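Local coordinates for nitrogenase molybdenum-iron protein beta chain (Clostridium pasteurianum, PDB 4WES) that forms, with the alpha chain, the tetrameric molybdenum-iron component of nitrogenase, which reduces dinitrogen to ammonia, and binds an [8Fe-7S] cluster shared between the two chains, at residues B[224-227]-B[228-232]; B[298-301]-B[302-305]; B[328-331]-B[332-335]. All blocks are in the same frame, centred on the assembly; numbering follows the deposited sequence.

Interaction 1. Residues B[224-227]-B[228-232]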
ATOM      1  N   THR B 224       0.655  31.616  -2.456  1.00 11.74           N
ATOM      2  CA  THR B 224       0.656  32.632  -3.516  1.00 11.89           C
ATOM      3  C   THR B 224       0.941  33.998  -2.920  1.00 12.33           C
ATOM      4  O   THR B 224       0.413  34.348  -1.876  1.00 12.53           O
ATOM      5  CB  THR B 224      -0.684  32.625  -4.230  1.00 12.32           C
ATOM      6  OG1 THR B 224      -0.923  31.266  -4.619  1.00 15.63           O
ATOM      7  CG2 THR B 224      -0.678  33.535  -5.468  1.00 12.74           C
ATOM      8  N   LYS B 225       1.827  34.766  -3.561  1.00 12.96           N
ATOM      9  CA  LYS B 225       2.199  36.066  -3.061  1.00 14.00           C
ATOM     10  C   LYS B 225       1.093  37.076  -3.267  1.00 12.93           C
ATOM     11  O   LYS B 225       0.387  37.060  -4.287  1.00 13.25           O
ATOM     12  CB  LYS B 225       3.492  36.553  -3.751  1.00 16.44           C
ATOM     13  CG  LYS B 225       4.672  35.653  -3.387  1.00 25.79           C
ATOM     14  CD  LYS B 225       6.004  36.331  -3.520  1.00 29.08           C
ATOM     15  CE  LYS B 225       7.040  35.694  -2.609  1.00 40.58           C
ATOM     16  NZ  LYS B 225       7.110  34.225  -2.802  1.00 36.08           N
ATOM     17  N   ILE B 226       0.977  37.988  -2.302  1.00 14.15           N
ATOM     18  CA  ILE B 226      -0.010  39.066  -2.374  1.00 13.54           C
ATOM     19  C   ILE B 226       0.033  39.817  -3.704  1.00 14.00           C
ATOM     20  O   ILE B 226      -1.006  40.098  -4.287  1.00 15.85           O
ATOM     21  CB  ILE B 226       0.207  40.031  -1.192  1.00 15.23           C
ATOM     22  CG1 ILE B 226      -0.208  39.385   0.132  1.00 15.58           C
ATOM     23  CG2 ILE B 226      -0.545  41.351  -1.388  1.00 18.90           C
ATOM     24  CD1 ILE B 226       0.403  40.035   1.343  1.00 16.72           C
ATOM     25  N   GLU B 227       1.219  40.108  -4.207  1.00 14.87           N
ATOM     26  CA  GLU B 227       1.296  40.876  -5.447  1.00 15.37           C
ATOM     27  C   GLU B 227       0.708  40.093  -6.607  1.00 14.94           C
ATOM     28  O   GLU B 227       0.124  40.666  -7.521  1.00 15.85           O
ATOM     29  CB  GLU B 227       2.732  41.295  -5.738  1.00 20.34           C
ATOM     30  CG  GLU B 227       3.736  40.148  -5.596  1.00 34.15           C
ATOM     31  CD  GLU B 227       4.426  40.019  -4.214  1.00 53.47           C
ATOM     32  OE1 GLU B 227       3.760  39.994  -3.095  1.00 23.27           O
ATOM     33  OE2 GLU B 227       5.691  39.903  -4.293  1.00 40.45           O
ATOM     34  N   ASP B 228       0.858  38.773  -6.577  1.00 14.50           N
ATOM     35  CA  ASP B 228       0.254  37.953  -7.609  1.00 14.40           C
ATOM     36  C   ASP B 228      -1.247  37.800  -7.456  1.00 14.51           C
ATOM     37  O   ASP B 228      -1.977  37.715  -8.454  1.00 14.52           O
ATOM     38  CB  ASP B 228       0.974  36.609  -7.699  1.00 15.52           C
ATOM     39  CG  ASP B 228       2.421  36.784  -8.161  1.00 18.27           C
ATOM     40  OD1 ASP B 228       3.309  36.165  -7.531  1.00 24.06           O
ATOM     41  OD2 ASP B 228       2.646  37.557  -9.159  1.00 19.52           O
ATOM     42  N   LEU B 229      -1.705  37.737  -6.210  1.00 13.47           N
ATOM     43  CA  LEU B 229      -3.159  37.764  -5.970  1.00 13.31           C
ATOM     44  C   LEU B 229      -3.782  39.059  -6.518  1.00 14.70           C
ATOM     45  O   LEU B 229      -4.841  39.047  -7.146  1.00 15.00           O
ATOM     46  CB  LEU B 229      -3.453  37.625  -4.491  1.00 13.31           C
ATOM     47  CG  LEU B 229      -3.008  36.305  -3.883  1.00 13.26           C
ATOM     48  CD1 LEU B 229      -3.191  36.300  -2.387  1.00 14.06           C
ATOM     49  CD2 LEU B 229      -3.773  35.152  -4.503  1.00 14.26           C
ATOM     50  N   LYS B 230      -3.120  40.190  -6.329  1.00 14.67           N
ATOM     51  CA  LYS B 230      -3.602  41.423  -6.960  1.00 15.89           C
ATOM     52  C   LYS B 230      -3.640  41.291  -8.486  1.00 16.30           C
ATOM     53  O   LYS B 230      -4.622  41.675  -9.145  1.00 17.30           O
ATOM     54  CB  LYS B 230      -2.742  42.628  -6.561  1.00 16.84           C
ATOM     55  CG  LYS B 230      -2.841  42.992  -5.093  1.00 18.40           C
ATOM     56  CD  LYS B 230      -1.915  44.146  -4.762  1.00 22.36           C
ATOM     57  CE  LYS B 230      -1.971  44.502  -3.296  1.00 30.38           C
ATOM     58  NZ  LYS B 230      -1.023  45.596  -2.943  1.00 36.36           N
ATOM     59  N   ASP B 231      -2.583  40.712  -9.035  1.00 14.60           N
ATOM     60  CA  ASP B 231      -2.399  40.623 -10.467  1.00 15.15           C
ATOM     61  C   ASP B 231      -3.353  39.653 -11.161  1.00 15.11           C
ATOM     62  O   ASP B 231      -3.439  39.652 -12.401  1.00 16.25           O
ATOM     63  CB  ASP B 231      -0.949  40.249 -10.776  1.00 16.22           C
ATOM     64  CG  ASP B 231      -0.532  40.607 -12.208  1.00 17.02           C
ATOM     65  OD1 ASP B 231      -0.777  41.770 -12.648  1.00 18.29           O
ATOM     66  OD2 ASP B 231       0.085  39.747 -12.870  1.00 17.88           O
ATOM     67  N   THR B 232      -4.100  38.864 -10.377  1.00 14.74           N
ATOM     68  CA  THR B 232      -5.116  37.983 -10.978  1.00 14.51           C
ATOM     69  C   THR B 232      -6.169  38.733 -11.799  1.00 14.50           C
ATOM     70  O   THR B 232      -6.761  38.172 -12.722  1.00 14.97           O
ATOM     71  CB  THR B 232      -5.861  37.140  -9.925  1.00 13.26           C
ATOM     72  OG1 THR B 232      -6.466  37.983  -8.945  1.00 14.08           O
ATOM     73  CG2 THR B 232      -4.922  36.168  -9.266  1.00 14.55           C
TER
HETATM   74  O   HOH W   1       2.928  33.945  -6.093  1.00 20.02           O
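Thr224 and Leu229 make the apolar half of this short-range contact, in which the residues leading into a helix touch its first turn. The methyl CG2 of Thr224 lies 3.6 Å from CD2 of Leu229, and the two side chains meet at a slant. With chi1 at -52°, the threonine turns that methyl toward the leucine and leaves its hydroxyl OG1 beside the backbone N, where it bonds to the carbonyl of Met200. Leu229 continues inward onto Ile157 and Leu161 of helix 146-161. A looser contact joins Ile226 to Lys230: the CG2 branch of the isoleucine sits 4.0 Å from CE of the lysine, whose extended chain runs past it.

The hydrogen bonds that cross from one segment to the other run between backbone atoms. Leu229 N donates to Lys225 O at 2.9 Å, Lys230 N to Ile226 O, and Asp231 N completes the series on Glu227 O. Lys225 O also receives a weak second bond from Asp228 N, bent to 121°.

One water joins the loop to the helix. It accepts from Lys225 N at 2.9 Å and donates to Asp228 OD1 at 2.7 Å, so the carboxylate three residues on serves the N-cap amide through a water.

Side-chain hydrogen bonds gather at the other end. Thr232 OG1 donates to Leu229 O at 2.6 Å and is also bonded to Ser162 OG, while the carboxylate of Asp231 is held by Asn234 and Asn169.

Together these features describe a helix N-terminus with Lys225 as N-cap, opening the short helix 226-231 that precedes strand 237-241 of a parallel sheet.

Interaction 2. Residues B[298-301]-B[302-305]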
ATOM      1  N   GLN B 298       0.926   5.832 -20.433  1.00  8.84           N
ATOM      2  CA  GLN B 298       1.263   4.917 -19.350  1.00  9.06           C
ATOM      3  C   GLN B 298       0.019   4.628 -18.494  1.00  8.86           C
ATOM      4  O   GLN B 298      -0.172   3.489 -18.047  1.00  9.12           O
ATOM      5  CB  GLN B 298       2.371   5.495 -18.470  1.00  9.16           C
ATOM      6  CG  GLN B 298       3.733   5.534 -19.167  1.00  9.29           C
ATOM      7  CD  GLN B 298       4.730   6.343 -18.375  1.00 10.11           C
ATOM      8  OE1 GLN B 298       4.408   7.427 -17.855  1.00 11.30           O
ATOM      9  NE2 GLN B 298       5.925   5.837 -18.263  1.00 12.18           N
ATOM     10  N   LEU B 299      -0.788   5.643 -18.230  1.00  8.83           N
ATOM     11  CA  LEU B 299      -2.042   5.393 -17.513  1.00  8.69           C
ATOM     12  C   LEU B 299      -2.929   4.426 -18.288  1.00  8.43           C
ATOM     13  O   LEU B 299      -3.438   3.455 -17.703  1.00  8.81           O
ATOM     14  CB  LEU B 299      -2.786   6.727 -17.330  1.00  8.59           C
ATOM     15  CG  LEU B 299      -4.195   6.580 -16.760  1.00  9.16           C
ATOM     16  CD1 LEU B 299      -4.241   5.874 -15.411  1.00  9.93           C
ATOM     17  CD2 LEU B 299      -4.887   7.935 -16.721  1.00 10.47           C
ATOM     18  N   ILE B 300      -3.098   4.621 -19.581  1.00  8.53           N
ATOM     19  CA  ILE B 300      -3.895   3.688 -20.374  1.00  9.65           C
ATOM     20  C   ILE B 300      -3.284   2.303 -20.321  1.00  8.71           C
ATOM     21  O   ILE B 300      -3.989   1.293 -20.179  1.00  9.20           O
ATOM     22  CB  ILE B 300      -4.054   4.204 -21.835  1.00 10.03           C
ATOM     23  CG1 ILE B 300      -4.807   5.536 -21.883  1.00 10.55           C
ATOM     24  CG2 ILE B 300      -4.731   3.158 -22.694  1.00 12.24           C
ATOM     25  CD1 ILE B 300      -6.191   5.525 -21.280  1.00 14.07           C
ATOM     26  N   ASP B 301      -1.955   2.229 -20.464  1.00  8.82           N
ATOM     27  CA  ASP B 301      -1.264   0.944 -20.363  1.00  8.71           C
ATOM     28  C   ASP B 301      -1.600   0.231 -19.070  1.00  8.63           C
ATOM     29  O   ASP B 301      -1.820  -0.989 -19.054  1.00  9.33           O
ATOM     30  CB  ASP B 301       0.255   1.158 -20.508  1.00  9.82           C
ATOM     31  CG  ASP B 301       0.995  -0.131 -20.774  1.00  8.99           C
ATOM     32  OD1 ASP B 301       0.995  -0.553 -21.948  1.00  9.55           O
ATOM     33  OD2 ASP B 301       1.565  -0.688 -19.823  1.00  9.24           O
ATOM     34  N   LEU B 302      -1.578   0.966 -17.960  1.00  8.56           N
ATOM     35  CA  LEU B 302      -1.847   0.391 -16.641  1.00  8.69           C
ATOM     36  C   LEU B 302      -3.304  -0.027 -16.514  1.00  7.74           C
ATOM     37  O   LEU B 302      -3.594  -1.078 -15.945  1.00  8.66           O
ATOM     38  CB  LEU B 302      -1.450   1.406 -15.587  1.00  8.89           C
ATOM     39  CG  LEU B 302      -1.675   0.993 -14.139  1.00  9.20           C
ATOM     40  CD1 LEU B 302      -0.940  -0.270 -13.776  1.00  9.44           C
ATOM     41  CD2 LEU B 302      -1.260   2.111 -13.223  1.00 10.37           C
ATOM     42  N   MET B 303      -4.219   0.802 -16.997  1.00  8.66           N
ATOM     43  CA  MET B 303      -5.633   0.433 -16.963  1.00  8.78           C
ATOM     44  C   MET B 303      -5.909  -0.855 -17.701  1.00  8.79           C
ATOM     45  O   MET B 303      -6.727  -1.681 -17.261  1.00  9.33           O
ATOM     46  CB  MET B 303      -6.475   1.580 -17.549  1.00  8.74           C
ATOM     47  CG  MET B 303      -6.450   2.841 -16.691  1.00  8.87           C
ATOM     48  SD  MET B 303      -7.237   4.263 -17.445  1.00 10.20           S
ATOM     49  CE  MET B 303      -8.969   3.784 -17.375  1.00 10.66           C
ATOM     50  N   ILE B 304      -5.235  -1.058 -18.836  1.00  8.97           N
ATOM     51  CA  ILE B 304      -5.387  -2.277 -19.611  1.00  8.90           C
ATOM     52  C   ILE B 304      -4.645  -3.418 -18.934  1.00  8.40           C
ATOM     53  O   ILE B 304      -5.209  -4.508 -18.733  1.00  8.95           O
ATOM     54  CB  ILE B 304      -4.921  -2.083 -21.061  1.00 10.06           C
ATOM     55  CG1 ILE B 304      -5.841  -1.054 -21.755  1.00 10.54           C
ATOM     56  CG2 ILE B 304      -4.939  -3.396 -21.810  1.00 10.76           C
ATOM     57  CD1 ILE B 304      -5.367  -0.635 -23.108  1.00 12.32           C
ATOM     58  N   ASP B 305      -3.397  -3.206 -18.495  1.00  8.63           N
ATOM     59  CA  ASP B 305      -2.637  -4.289 -17.871  1.00  8.83           C
ATOM     60  C   ASP B 305      -3.369  -4.819 -16.629  1.00  7.74           C
ATOM     61  O   ASP B 305      -3.358  -6.033 -16.378  1.00  8.71           O
ATOM     62  CB  ASP B 305      -1.244  -3.828 -17.489  1.00  7.71           C
ATOM     63  CG  ASP B 305      -0.302  -3.640 -18.674  1.00  8.47           C
ATOM     64  OD1 ASP B 305      -0.619  -4.110 -19.776  1.00  9.10           O
ATOM     65  OD2 ASP B 305       0.786  -3.016 -18.452  1.00  8.56           O
TER
HETATM   66  O   HOH W   2       1.409  -3.257 -21.454  1.00  9.53           O
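Asp301 and Asp305, one helical turn apart, present their carboxylates with planes 83° apart. Their OD2 atoms come within 2.8 Å of each other because both bind the same iron(II) ion, which probably offsets the repulsion between two carboxylates so close. Asp301 reaches the metal with CG anti to its backbone N (chi1 -165°), whereas Asp305 has CG beside its own N, at -73°; the two groups thus converge from different directions. Water 2 bridges the other oxygens, donating to OD1 of Asp301 and to OD1 of Asp305, at 2.8 Å each. Lys61 O and Glu62 of the second beta subunit complete the protein ligands, while Thr212 of that subunit and Lys473 of an alpha chain hold Asp301 OD1.

On the helix's apolar side, SD of Met303 lies 3.9 Å from CG of Leu299 and near CD1 of Ile300. CG2 of Ile300 meets CD1 of Ile304 at 3.9 Å. Asp305 N to Asp301 O, at 2.8 Å, is one of four backbone bonds keeping the turns in step.

Helix 290-305 lies against helices 426-448, through Leu299 and Leu302, and 270-284, through Leu299 and Met303, with its metal-binding side at the subunit interface.

Interaction 3. Residues B[328-331]-B[332-335]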
ATOM      1  N   SER B 328     -15.638   9.221  -9.247  1.00  9.45           N
ATOM      2  CA  SER B 328     -16.678   8.312  -9.720  1.00 10.13           C
ATOM      3  C   SER B 328     -16.598   8.077 -11.208  1.00  9.56           C
ATOM      4  O   SER B 328     -16.757   6.955 -11.701  1.00  9.74           O
ATOM      5  CB  SER B 328     -18.061   8.856  -9.337  1.00 10.78           C
ATOM      6  OG  SER B 328     -18.261   8.831  -7.927  1.00 12.38           O
ATOM      7  N   LYS B 329     -16.331   9.150 -11.965  1.00  9.28           N
ATOM      8  CA  LYS B 329     -16.122   8.984 -13.408  1.00  9.93           C
ATOM      9  C   LYS B 329     -14.933   8.057 -13.665  1.00  9.62           C
ATOM     10  O   LYS B 329     -14.994   7.201 -14.531  1.00  9.83           O
ATOM     11  CB  LYS B 329     -15.919  10.376 -14.065  1.00 11.14           C
ATOM     12  CG  LYS B 329     -15.691  10.317 -15.564  1.00 10.83           C
ATOM     13  CD  LYS B 329     -16.888   9.791 -16.332  1.00 15.81           C
ATOM     14  CE  LYS B 329     -16.805  10.163 -17.842  1.00 24.21           C
ATOM     15  NZ  LYS B 329     -15.886   9.233 -18.474  1.00 30.98           N
ATOM     16  N   PHE B 330     -13.843   8.253 -12.924  1.00  9.09           N
ATOM     17  CA  PHE B 330     -12.653   7.414 -13.130  1.00  9.22           C
ATOM     18  C   PHE B 330     -12.963   5.951 -12.809  1.00  8.64           C
ATOM     19  O   PHE B 330     -12.509   5.049 -13.521  1.00  9.46           O
ATOM     20  CB  PHE B 330     -11.500   7.952 -12.311  1.00  9.01           C
ATOM     21  CG  PHE B 330     -10.172   7.269 -12.567  1.00  9.11           C
ATOM     22  CD1 PHE B 330      -9.803   6.843 -13.828  1.00  9.62           C
ATOM     23  CD2 PHE B 330      -9.254   7.127 -11.553  1.00 10.21           C
ATOM     24  CE1 PHE B 330      -8.565   6.280 -14.058  1.00  9.77           C
ATOM     25  CE2 PHE B 330      -8.008   6.557 -11.772  1.00 11.09           C
ATOM     26  CZ  PHE B 330      -7.658   6.137 -13.040  1.00 10.50           C
ATOM     27  N   ILE B 331     -13.729   5.705 -11.750  1.00  8.81           N
ATOM     28  CA  ILE B 331     -14.137   4.333 -11.440  1.00  9.03           C
ATOM     29  C   ILE B 331     -14.866   3.683 -12.642  1.00  9.28           C
ATOM     30  O   ILE B 331     -14.581   2.549 -13.008  1.00  9.06           O
ATOM     31  CB  ILE B 331     -14.995   4.331 -10.151  1.00  9.17           C
ATOM     32  CG1 ILE B 331     -14.166   4.694  -8.937  1.00  9.64           C
ATOM     33  CG2 ILE B 331     -15.728   3.008  -9.979  1.00  9.57           C
ATOM     34  CD1 ILE B 331     -12.990   3.829  -8.625  1.00 13.73           C
ATOM     35  N   ILE B 332     -15.790   4.434 -13.251  1.00  8.94           N
ATOM     36  CA  ILE B 332     -16.450   3.968 -14.445  1.00  9.29           C
ATOM     37  C   ILE B 332     -15.453   3.707 -15.579  1.00  9.15           C
ATOM     38  O   ILE B 332     -15.503   2.675 -16.273  1.00 10.02           O
ATOM     39  CB  ILE B 332     -17.564   4.931 -14.874  1.00  9.89           C
ATOM     40  CG1 ILE B 332     -18.675   4.961 -13.805  1.00 10.69           C
ATOM     41  CG2 ILE B 332     -18.143   4.541 -16.223  1.00 12.36           C
ATOM     42  CD1 ILE B 332     -19.705   6.042 -14.040  1.00 13.20           C
ATOM     43  N   GLU B 333     -14.505   4.637 -15.771  1.00  8.97           N
ATOM     44  CA  GLU B 333     -13.477   4.480 -16.803  1.00  9.46           C
ATOM     45  C   GLU B 333     -12.621   3.241 -16.610  1.00  9.02           C
ATOM     46  O   GLU B 333     -12.132   2.685 -17.581  1.00  9.64           O
ATOM     47  CB  GLU B 333     -12.607   5.731 -16.843  1.00  9.63           C
ATOM     48  CG  GLU B 333     -13.342   6.975 -17.318  1.00  9.98           C
ATOM     49  CD  GLU B 333     -12.582   8.274 -17.179  1.00 10.79           C
ATOM     50  OE1 GLU B 333     -11.739   8.397 -16.278  1.00 10.52           O
ATOM     51  OE2 GLU B 333     -12.863   9.177 -17.980  1.00 13.22           O
ATOM     52  N   LEU B 334     -12.437   2.837 -15.341  1.00  9.37           N
ATOM     53  CA  LEU B 334     -11.669   1.638 -15.012  1.00  9.40           C
ATOM     54  C   LEU B 334     -12.431   0.342 -15.284  1.00  9.42           C
ATOM     55  O   LEU B 334     -11.845  -0.740 -15.206  1.00 10.05           O
ATOM     56  CB  LEU B 334     -11.238   1.674 -13.539  1.00  8.77           C
ATOM     57  CG  LEU B 334     -10.182   2.758 -13.243  1.00  9.74           C
ATOM     58  CD1 LEU B 334     -10.062   3.008 -11.754  1.00 11.31           C
ATOM     59  CD2 LEU B 334      -8.839   2.401 -13.837  1.00 10.61           C
ATOM     60  N   GLY B 335     -13.738   0.440 -15.559  1.00  9.39           N
ATOM     61  CA  GLY B 335     -14.598  -0.687 -15.747  1.00  9.83           C
ATOM     62  C   GLY B 335     -15.290  -1.142 -14.490  1.00  9.11           C
ATOM     63  O   GLY B 335     -15.931  -2.215 -14.459  1.00 10.03           O
TER
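A Schellman motif ends helix 321-333, the helix of a beta-alpha-beta unit that links the parallel strands 314-318 and 337-343. Phe330 and Leu334 carry its apolar contact, across one turn. The leucine lies over one face of the ring: its CD1 stands 4.0 Å from the ring centroid and only 6° off the normal, a CH-pi contact centred on the aromatic system. CD2 of Leu334 adds a contact of 3.9 Å to CE1 of Phe330. The ring gets there because CG of Phe330 is anti to the backbone N (chi1 -173°), which swings it along the helix toward the C-terminal end. Helix 426-448 packs against the same pair through Leu433 and Val434.

Glu333 meets the ring differently. Its OE1 sits at the edge, near the ring plane, 3.5 Å from CD1 of Phe330, and the carboxylate stands almost perpendicular to the ring. OE1 also accepts a hydrogen bond from Val270 N. The other oxygen, OE2, forms a salt bridge with Lys329 NZ at 3.1 Å, the ammonium arriving from above the carboxylate plane, and accepts from Ser271 OG as well. Bends at chi2 and chi4 fold the lysine chain back so that its amine reaches this oxygen. Two neighbours therefore grip OE2, an arrangement that would be expected to stabilise the negative charge of this buried side chain.

In the backbone, Glu333 N bonds to Lys329 O and Ile332 N bonds to Ser328 O. Leu334 N goes to Phe330 O at 2.9 Å and weakly to Ile331 O. At Gly335 the chain leaves the helix with a positive phi of 92°, and its N donates to Ile332 O at 2.9 Å.

Followed from the N terminus, the three contacts come in series, none nested in or crossing another, and each closes only a local turn. Interaction 1 starts helix 226-231, beside the sheet that contains strands 172-175 and 237-241. Interaction 2 comes in the final turns of helix 290-305, and interaction 3 ends the helix between strands 314-318 and 337-343. Interaction 1 stands apart, its centre about 39 Å from that of interaction 2 and 37 Å from that of interaction 3. The latter two touch: Met303 CE packs 3.4 Å from Glu333 O, and Leu299 reaches the Phe330 ring, so the helix bearing the iron ligands rests on the helix of the beta-alpha-beta unit.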